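Side-chain contacts in methylocystis parvus OBBP MbnE (Methylocystis parvus OBBP, PDB 5ICQ), which probably binds methanobactin, a copper-chelating peptide, in the periplasm as the solute-binding protein of an uptake system: residues N354-L359 with E456-A461; V95-M100 with P244-A249; D121-R126 with S543-E548. One frame throughout, in Å; residues are numbered along the deposited sequence.

Interaction 1: N354-L359 with E456-A461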
loop_
_atom_site.group_PDB
_atom_site.type_symbol
_atom_site.label_atom_id
_atom_site.label_comp_id
_atom_site.label_asym_id
_atom_site.label_seq_id
_atom_site.Cartn_x
_atom_site.Cartn_y
_atom_site.Cartn_z
ATOM N N ASN A 354 -16.948 -16.572 13.808
ATOM C CA ASN A 354 -18.098 -17.032 13.037
ATOM C C ASN A 354 -17.910 -16.926 11.533
ATOM O O ASN A 354 -18.555 -17.675 10.789
ATOM C CB ASN A 354 -19.354 -16.258 13.453
ATOM C CG ASN A 354 -19.988 -16.825 14.709
ATOM O OD1 ASN A 354 -20.754 -17.786 14.648
ATOM N ND2 ASN A 354 -19.650 -16.252 15.858
ATOM N N TYR A 355 -17.070 -16.015 11.048
ATOM C CA TYR A 355 -16.888 -15.893 9.606
ATOM C C TYR A 355 -15.488 -16.225 9.121
ATOM O O TYR A 355 -15.333 -16.603 7.955
ATOM C CB TYR A 355 -17.229 -14.471 9.126
ATOM C CG TYR A 355 -18.695 -14.137 9.230
ATOM C CD1 TYR A 355 -19.624 -14.830 8.470
ATOM C CD2 TYR A 355 -19.149 -13.131 10.073
ATOM C CE1 TYR A 355 -20.966 -14.545 8.549
ATOM C CE2 TYR A 355 -20.507 -12.828 10.156
ATOM C CZ TYR A 355 -21.406 -13.545 9.386
ATOM O OH TYR A 355 -22.759 -13.289 9.436
ATOM N N TYR A 356 -14.464 -16.085 9.957
ATOM C CA TYR A 356 -13.101 -16.089 9.434
ATOM C C TYR A 356 -12.236 -17.185 10.037
ATOM O O TYR A 356 -11.004 -17.114 9.935
ATOM C CB TYR A 356 -12.456 -14.719 9.639
ATOM C CG TYR A 356 -13.285 -13.613 9.015
ATOM C CD1 TYR A 356 -13.548 -13.600 7.646
ATOM C CD2 TYR A 356 -13.809 -12.591 9.793
ATOM C CE1 TYR A 356 -14.314 -12.588 7.068
ATOM C CE2 TYR A 356 -14.577 -11.576 9.228
ATOM C CZ TYR A 356 -14.824 -11.581 7.871
ATOM O OH TYR A 356 -15.581 -10.566 7.324
ATOM N N ALA A 357 -12.858 -18.197 10.645
ATOM C CA ALA A 357 -12.158 -19.356 11.201
ATOM C C ALA A 357 -11.109 -18.941 12.225
ATOM O O ALA A 357 -10.111 -19.640 12.428
ATOM C CB ALA A 357 -11.528 -20.214 10.094
ATOM N N GLY A 358 -11.332 -17.799 12.877
ATOM C CA GLY A 358 -10.407 -17.295 13.878
ATOM C C GLY A 358 -9.061 -16.853 13.349
ATOM O O GLY A 358 -8.127 -16.670 14.135
ATOM N N LEU A 359 -8.941 -16.631 12.044
ATOM C CA LEU A 359 -7.631 -16.418 11.436
ATOM C C LEU A 359 -7.155 -14.972 11.469
ATOM O O LEU A 359 -5.970 -14.721 11.215
ATOM C CB LEU A 359 -7.652 -16.893 9.979
ATOM C CG LEU A 359 -7.765 -18.419 9.846
ATOM C CD1 LEU A 359 -8.028 -18.803 8.400
ATOM C CD2 LEU A 359 -6.495 -19.107 10.364
ATOM N N GLU A 456 -21.704 -6.542 4.107
ATOM C CA GLU A 456 -23.050 -6.546 4.671
ATOM C C GLU A 456 -23.116 -7.402 5.933
ATOM O O GLU A 456 -23.746 -7.011 6.923
ATOM C CB GLU A 456 -24.064 -7.026 3.625
ATOM C CG GLU A 456 -25.510 -6.965 4.144
ATOM C CD GLU A 456 -26.552 -7.408 3.127
ATOM O OE1 GLU A 456 -27.661 -6.831 3.092
ATOM O OE2 GLU A 456 -26.262 -8.330 2.346
ATOM N N ARG A 457 -22.456 -8.562 5.934
ATOM C CA ARG A 457 -22.485 -9.398 7.137
ATOM C C ARG A 457 -21.774 -8.724 8.301
ATOM O O ARG A 457 -22.242 -8.800 9.444
ATOM C CB ARG A 457 -21.839 -10.757 6.874
ATOM C CG ARG A 457 -22.534 -11.583 5.822
ATOM C CD ARG A 457 -21.916 -12.954 5.755
ATOM N NE ARG A 457 -21.628 -13.342 4.383
ATOM C CZ ARG A 457 -22.553 -13.581 3.460
ATOM N NH1 ARG A 457 -23.849 -13.463 3.741
ATOM N NH2 ARG A 457 -22.177 -13.930 2.242
ATOM N N LEU A 458 -20.631 -8.083 8.035
ATOM C CA LEU A 458 -19.950 -7.330 9.087
ATOM C C LEU A 458 -20.847 -6.229 9.636
ATOM O O LEU A 458 -20.917 -6.012 10.852
ATOM C CB LEU A 458 -18.655 -6.723 8.544
ATOM C CG LEU A 458 -17.504 -7.652 8.172
ATOM C CD1 LEU A 458 -16.317 -6.843 7.615
ATOM C CD2 LEU A 458 -17.080 -8.435 9.408
ATOM N N ALA A 459 -21.527 -5.506 8.749
ATOM C CA ALA A 459 -22.349 -4.387 9.192
ATOM C C ALA A 459 -23.579 -4.867 9.951
ATOM O O ALA A 459 -24.019 -4.214 10.910
ATOM C CB ALA A 459 -22.750 -3.531 7.985
ATOM N N LEU A 460 -24.152 -6.002 9.532
ATOM C CA LEU A 460 -25.311 -6.556 10.230
ATOM C C LEU A 460 -24.938 -7.016 11.632
ATOM O O LEU A 460 -25.741 -6.902 12.565
ATOM C CB LEU A 460 -25.902 -7.719 9.420
ATOM C CG LEU A 460 -26.638 -7.315 8.137
ATOM C CD1 LEU A 460 -26.923 -8.532 7.242
ATOM C CD2 LEU A 460 -27.965 -6.604 8.500
ATOM N N ALA A 461 -23.738 -7.573 11.795
ATOM C CA ALA A 461 -23.290 -7.935 13.138
ATOM C C ALA A 461 -23.169 -6.696 14.011
ATOM O O ALA A 461 -23.638 -6.672 15.159
ATOM C CB ALA A 461 -21.954 -8.683 13.057
HETATM O O HOH W 1 -23.219 -11.113 10.690
#
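Tyr355 and Arg457 bring their CA atoms to 8.9 Å, the nearest backbone approach between residues 354-359, which run from helix 348-355 into a type I' beta turn (Tyr356 to Leu359), and helix 453-467. The second helix is the connection of a beta-alpha-beta crossover between the parallel strands 442-450 and 472-477, and Ala459 packs on both. Two consecutive tyrosines meet Arg457 and Leu458 of this helix. Tyr355 meets the aliphatic stem of Arg457 obliquely: CE1 of Tyr355 lies 3.4 Å from CD of Arg457, while the phenol OH of Tyr355 lies 3.7 Å from CB of the same arginine. These methylenes make the close contacts; beyond CD the chain, bent at chi3 (-132°), turns the guanidinium off, its plane inclined by 32° to the ring. A water in the plane of the Tyr355 ring extends the grip, 2.6 Å from Tyr355 OH and donating over 2.8 Å to Arg457 O. That carbonyl also accepts the helical bond from Ala461 N, so two donors share it. Tyr356, more deeply buried, crosses Leu458 at about a right angle. Its ring edge faces the leucine, with OH of Tyr356 3.3 Å from CD2 of Leu458. The same OH is hydrogen-bonded to Asp454, one turn earlier in helix 453-467, which gives the buried phenol a polar partner beside its apolar one. Tyr360 packs edge-to-face with the Tyr356 ring, and Phe571 meets it at an intermediate tilt. With CG beside its backbone N (chi1 -56°), Tyr356 tucks its ring against its predecessor: CB of Tyr355 stands 3.7 Å above the plane, over the ring centre.

Interaction 2: V95-M100 with P244-A249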
loop_
_atom_site.group_PDB
_atom_site.type_symbol
_atom_site.label_atom_id
_atom_site.label_comp_id
_atom_site.label_asym_id
_atom_site.label_seq_id
_atom_site.Cartn_x
_atom_site.Cartn_y
_atom_site.Cartn_z
ATOM N N VAL A 95 10.396 -5.154 -17.350
ATOM C CA VAL A 95 10.534 -4.490 -18.646
ATOM C C VAL A 95 10.905 -3.022 -18.479
ATOM O O VAL A 95 11.913 -2.562 -19.017
ATOM C CB VAL A 95 9.246 -4.639 -19.490
ATOM C CG1 VAL A 95 9.404 -3.917 -20.812
ATOM C CG2 VAL A 95 8.941 -6.107 -19.735
ATOM N N PHE A 96 10.113 -2.277 -17.710
ATOM C CA PHE A 96 10.330 -0.845 -17.514
ATOM C C PHE A 96 11.123 -0.592 -16.240
ATOM O O PHE A 96 10.744 -1.070 -15.165
ATOM C CB PHE A 96 8.993 -0.108 -17.429
ATOM C CG PHE A 96 8.123 -0.294 -18.637
ATOM C CD1 PHE A 96 8.490 0.248 -19.860
ATOM C CD2 PHE A 96 6.930 -0.986 -18.540
ATOM C CE1 PHE A 96 7.682 0.096 -20.973
ATOM C CE2 PHE A 96 6.107 -1.141 -19.647
ATOM C CZ PHE A 96 6.486 -0.607 -20.865
ATOM N N GLN A 97 12.189 0.199 -16.349
ATOM C CA GLN A 97 13.105 0.417 -15.238
ATOM C C GLN A 97 13.140 1.884 -14.841
ATOM O O GLN A 97 13.029 2.773 -15.685
ATOM C CB GLN A 97 14.533 0.007 -15.600
ATOM C CG GLN A 97 14.696 -1.425 -15.982
ATOM C CD GLN A 97 16.155 -1.743 -16.160
ATOM O OE1 GLN A 97 16.841 -1.120 -16.975
ATOM N NE2 GLN A 97 16.652 -2.680 -15.368
ATOM N N GLY A 98 13.359 2.133 -13.550
ATOM C CA GLY A 98 13.603 3.481 -13.082
ATOM C C GLY A 98 15.077 3.843 -13.063
ATOM O O GLY A 98 15.964 3.039 -13.352
ATOM N N LEU A 99 15.337 5.100 -12.700
ATOM C CA LEU A 99 16.715 5.547 -12.532
ATOM C C LEU A 99 17.410 4.816 -11.388
ATOM O O LEU A 99 18.619 4.559 -11.451
ATOM C CB LEU A 99 16.734 7.050 -12.287
ATOM C CG LEU A 99 16.439 7.905 -13.511
ATOM C CD1 LEU A 99 16.182 9.361 -13.072
ATOM C CD2 LEU A 99 17.593 7.815 -14.495
ATOM N N MET A 100 16.675 4.494 -10.326
ATOM C CA MET A 100 17.244 3.816 -9.173
ATOM C C MET A 100 16.325 2.673 -8.771
ATOM O O MET A 100 15.131 2.671 -9.083
ATOM C CB MET A 100 17.472 4.785 -8.002
ATOM C CG MET A 100 18.468 5.916 -8.340
ATOM S SD MET A 100 18.796 7.021 -6.933
ATOM C CE MET A 100 19.937 5.994 -5.998
ATOM N N PRO A 244 18.760 -11.950 -23.440
ATOM C CA PRO A 244 20.103 -12.491 -23.176
ATOM C C PRO A 244 21.176 -11.422 -23.048
ATOM O O PRO A 244 22.264 -11.706 -22.536
ATOM C CB PRO A 244 20.360 -13.397 -24.389
ATOM C CG PRO A 244 19.419 -12.919 -25.446
ATOM C CD PRO A 244 18.218 -12.367 -24.745
ATOM N N ASN A 245 20.909 -10.200 -23.494
ATOM C CA ASN A 245 21.899 -9.130 -23.443
ATOM C C ASN A 245 21.483 -7.990 -22.520
ATOM O O ASN A 245 22.007 -6.875 -22.638
ATOM C CB ASN A 245 22.156 -8.638 -24.862
ATOM C CG ASN A 245 22.598 -9.768 -25.766
ATOM O OD1 ASN A 245 23.665 -10.339 -25.557
ATOM N ND2 ASN A 245 21.785 -10.103 -26.762
ATOM N N TYR A 246 20.559 -8.257 -21.598
ATOM C CA TYR A 246 20.119 -7.265 -20.621
ATOM C C TYR A 246 21.295 -6.472 -20.047
ATOM O O TYR A 246 22.238 -7.043 -19.494
ATOM C CB TYR A 246 19.343 -7.968 -19.498
ATOM C CG TYR A 246 19.129 -7.073 -18.300
ATOM C CD1 TYR A 246 18.662 -5.767 -18.456
ATOM C CD2 TYR A 246 19.406 -7.531 -17.010
ATOM C CE1 TYR A 246 18.502 -4.930 -17.360
ATOM C CE2 TYR A 246 19.225 -6.710 -15.910
ATOM C CZ TYR A 246 18.784 -5.419 -16.089
ATOM O OH TYR A 246 18.628 -4.606 -14.993
ATOM N N TRP A 247 21.252 -5.144 -20.202
ATOM C CA TRP A 247 22.421 -4.317 -19.889
ATOM C C TRP A 247 22.843 -4.428 -18.426
ATOM O O TRP A 247 24.039 -4.316 -18.110
ATOM C CB TRP A 247 22.133 -2.845 -20.233
ATOM C CG TRP A 247 21.294 -2.178 -19.190
ATOM C CD1 TRP A 247 19.929 -2.115 -19.148
ATOM C CD2 TRP A 247 21.765 -1.505 -18.010
ATOM N NE1 TRP A 247 19.520 -1.446 -18.011
ATOM C CE2 TRP A 247 20.628 -1.059 -17.300
ATOM C CE3 TRP A 247 23.036 -1.243 -17.486
ATOM C CZ2 TRP A 247 20.723 -0.352 -16.098
ATOM C CZ3 TRP A 247 23.129 -0.532 -16.292
ATOM C CH2 TRP A 247 21.981 -0.103 -15.612
ATOM N N GLY A 248 21.888 -4.631 -17.519
ATOM C CA GLY A 248 22.163 -4.480 -16.099
ATOM C C GLY A 248 22.291 -5.774 -15.323
ATOM O O GLY A 248 22.177 -5.779 -14.095
ATOM N N ALA A 249 22.565 -6.878 -16.028
ATOM C CA ALA A 249 22.511 -8.191 -15.393
ATOM C C ALA A 249 23.498 -8.307 -14.233
ATOM O O ALA A 249 23.248 -9.069 -13.293
ATOM C CB ALA A 249 22.777 -9.290 -16.429
#
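Gln97 reaches from residues 95-100 to two consecutive aromatic side chains, Tyr246 and Trp247. Its amide bridges two irregular loops, one leading into strand 100-103 of the antiparallel sheet, the other between strands 237-242 and 262-268 of the four-stranded mixed sheet. Along the first segment, Val95 pairs its backbone with Gly225, and the Phe96 ring meets Phe80 edge-to-face. Gln97 follows, its CG beside the backbone N (chi1 -60°) and its chain extended beyond CG, which carries the amide across the gap between the backbones. Trp247 NE1 donates to Gln97 OE1 over 2.9 Å, nearly straight at 170°, on a lone pair in the carbonyl plane and in the plane of the indole. Gln97 NE2 donates, less straight at 132°, to Tyr246 OH over 2.8 Å. Ser224 also hydrogen-bonds Gln97 OE1, and Gln254 OE1 bonds Tyr246 OH, so each oxygen is held by two partners. Both rings are turned steeply against the amide and met at their edges. Gly248 N backs the Tyr246 ring, 3.3 Å above its plane and over its centre. Ile114 of strand 109-120, on which Met100 also packs, touches both Gln97 and Trp247. The indole N-H can only donate and so needs OE1; Gln254 OE1 can only accept, which fits a phenol oxygen accepting an N-H from Gln97. Together they probably set which way round the buried amide sits.

Interaction 3: D121-R126 with S543-E548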
loop_
_atom_site.group_PDB
_atom_site.type_symbol
_atom_site.label_atom_id
_atom_site.label_comp_id
_atom_site.label_asym_id
_atom_site.label_seq_id
_atom_site.Cartn_x
_atom_site.Cartn_y
_atom_site.Cartn_z
ATOM N N ASP A 121 21.709 17.595 -2.441
ATOM C CA ASP A 121 22.075 18.325 -1.238
ATOM C C ASP A 121 21.198 17.888 -0.073
ATOM O O ASP A 121 20.114 17.334 -0.272
ATOM C CB ASP A 121 21.948 19.839 -1.468
ATOM C CG ASP A 121 20.544 20.267 -1.851
ATOM O OD1 ASP A 121 19.807 19.453 -2.445
ATOM O OD2 ASP A 121 20.176 21.427 -1.563
ATOM N N PRO A 122 21.646 18.093 1.169
ATOM C CA PRO A 122 20.820 17.670 2.314
ATOM C C PRO A 122 19.452 18.332 2.366
ATOM O O PRO A 122 18.487 17.701 2.818
ATOM C CB PRO A 122 21.684 18.052 3.523
ATOM C CG PRO A 122 23.090 17.973 3.002
ATOM C CD PRO A 122 23.011 18.471 1.581
ATOM N N ALA A 123 19.332 19.580 1.909
ATOM C CA ALA A 123 18.045 20.268 1.911
ATOM C C ALA A 123 17.145 19.843 0.758
ATOM O O ALA A 123 15.977 20.246 0.729
ATOM C CB ALA A 123 18.255 21.785 1.862
ATOM N N ARG A 124 17.662 19.055 -0.188
ATOM C CA ARG A 124 16.880 18.515 -1.301
ATOM C C ARG A 124 16.236 19.631 -2.125
ATOM O O ARG A 124 15.050 19.596 -2.459
ATOM C CB ARG A 124 15.845 17.505 -0.796
ATOM C CG ARG A 124 16.527 16.320 -0.113
ATOM C CD ARG A 124 15.609 15.122 0.172
ATOM N NE ARG A 124 16.410 14.040 0.743
ATOM C CZ ARG A 124 15.926 12.958 1.345
ATOM N NH1 ARG A 124 14.615 12.770 1.461
ATOM N NH2 ARG A 124 16.769 12.060 1.842
ATOM N N THR A 125 17.046 20.633 -2.460
ATOM C CA THR A 125 16.640 21.678 -3.388
ATOM C C THR A 125 17.019 21.362 -4.833
ATOM O O THR A 125 16.509 22.025 -5.745
ATOM C CB THR A 125 17.268 23.023 -2.980
ATOM O OG1 THR A 125 18.695 22.895 -2.954
ATOM C CG2 THR A 125 16.785 23.448 -1.594
ATOM N N ARG A 126 17.898 20.375 -5.049
ATOM C CA ARG A 126 18.435 19.953 -6.344
ATOM C C ARG A 126 18.729 18.474 -6.313
ATOM O O ARG A 126 19.221 17.960 -5.306
ATOM C CB ARG A 126 19.781 20.580 -6.676
ATOM C CG ARG A 126 19.798 21.583 -7.750
ATOM C CD ARG A 126 19.043 22.747 -7.251
ATOM N NE ARG A 126 18.998 23.915 -8.093
ATOM C CZ ARG A 126 17.893 24.652 -8.298
ATOM N NH1 ARG A 126 16.737 24.201 -7.799
ATOM N NH2 ARG A 126 17.984 25.720 -9.054
ATOM N N SER A 543 8.566 16.572 7.281
ATOM C CA SER A 543 9.796 17.345 7.398
ATOM C C SER A 543 10.868 16.654 8.223
ATOM O O SER A 543 12.010 17.121 8.234
ATOM C CB SER A 543 9.497 18.714 8.016
ATOM O OG SER A 543 9.141 18.558 9.378
ATOM N N ALA A 544 10.534 15.574 8.929
ATOM C CA ALA A 544 11.540 14.834 9.681
ATOM C C ALA A 544 12.671 14.426 8.756
ATOM O O ALA A 544 12.437 14.021 7.617
ATOM C CB ALA A 544 10.924 13.586 10.315
ATOM N N ARG A 545 13.906 14.539 9.239
ATOM C CA ARG A 545 15.044 14.140 8.421
ATOM C C ARG A 545 15.646 12.814 8.855
ATOM O O ARG A 545 15.887 11.949 8.007
ATOM C CB ARG A 545 16.113 15.246 8.412
ATOM C CG ARG A 545 15.638 16.488 7.670
ATOM C CD ARG A 545 16.773 17.427 7.362
ATOM N NE ARG A 545 16.323 18.623 6.661
ATOM C CZ ARG A 545 17.149 19.478 6.067
ATOM N NH1 ARG A 545 18.456 19.254 6.095
ATOM N NH2 ARG A 545 16.674 20.553 5.448
ATOM N N SER A 546 15.882 12.617 10.150
ATOM C CA SER A 546 16.469 11.370 10.615
ATOM C C SER A 546 15.401 10.297 10.756
ATOM O O SER A 546 14.218 10.590 10.947
ATOM C CB SER A 546 17.175 11.563 11.954
ATOM O OG SER A 546 16.228 11.750 12.993
ATOM N N GLN A 547 15.829 9.039 10.664
ATOM C CA GLN A 547 14.879 7.941 10.811
ATOM C C GLN A 547 14.245 7.958 12.199
ATOM O O GLN A 547 13.050 7.666 12.353
ATOM C CB GLN A 547 15.582 6.608 10.545
ATOM C CG GLN A 547 14.650 5.409 10.451
ATOM C CD GLN A 547 13.765 5.451 9.216
ATOM O OE1 GLN A 547 14.193 5.887 8.144
ATOM N NE2 GLN A 547 12.524 5.006 9.362
ATOM N N GLU A 548 15.026 8.326 13.218
ATOM C CA GLU A 548 14.499 8.372 14.578
ATOM C C GLU A 548 13.444 9.461 14.725
ATOM O O GLU A 548 12.400 9.243 15.357
ATOM C CB GLU A 548 15.645 8.587 15.569
ATOM C CG GLU A 548 15.196 8.812 17.000
ATOM C CD GLU A 548 16.351 8.787 17.990
ATOM O OE1 GLU A 548 17.437 8.269 17.642
ATOM O OE2 GLU A 548 16.166 9.284 19.120
#
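The carbonyl oxygen of Pro122 is approached by two arginines. Arg191 hydrogen-bonds it through NH1. Arg545 instead lays one face of its guanidinium against it, a contact without hydrogen-bond geometry in which NH1 of Arg545 is 3.6 Å from Pro122 O. The oxygen stands above the guanidinium plane, offset toward the rim, so the N-H groups, which lie in that plane, do not point at it; the attraction is probably that of a diffuse positive charge for a carbonyl dipole. Ala123 completes the contact obliquely, its CA 3.8 Å and its CB 4.1 Å from NH2 of Arg545. The arginine has CG beside the backbone N (chi1 -68°) and is fully extended from CG to NE, bridging 9.1 Å between the CA atoms of Pro122 and Arg545. Residues 121-124 form a type I beta turn, closed by Arg124 N to Asp121 O at 3.0 Å. The Asp121 carboxylate secures the loop further: Thr125 OG1 donates to Asp121 OD2 over a short 2.5 Å, on the syn side and 28° out of the carboxylate plane, with weak bonds from Thr125 N beside it. Ser546, next to Arg545, is an N-cap and bonds Asp549 N through its OG. N-terminal residues run past both sides: Arg124 bonds the carbonyls of Ala39 and Met40, and the Arg545 backbone pairs with Gly42. The arrangement joins the loop of a beta-hairpin, between antiparallel strands 109-120 and 126-131, to the short link between helices 532-543 and 547-563, in the part of the chain built round the eight-stranded sheet, consistent with a light surface contact between the two lobes of a periplasmic binding protein.

In the fold
Interaction 2 is a buried contact, interaction 1 is partly buried and interaction 3 lies wholly at the surface. Chemistry follows place: directed hydrogen bonds in interaction 2, aromatic and aliphatic packing with a bridging water in interaction 1, and a loose guanidinium approach in interaction 3. Strand 109-120 relates two of them, since its side chains pack on segment 95-100 and its end leads into the hairpin loop 121-126; these contacts have centres 29 Å apart, and their segments alternate along the chain. Interaction 1 is nested within the loop that interaction 3 closes, yet their centres are 44 Å apart, on opposite sides of the chain's centre.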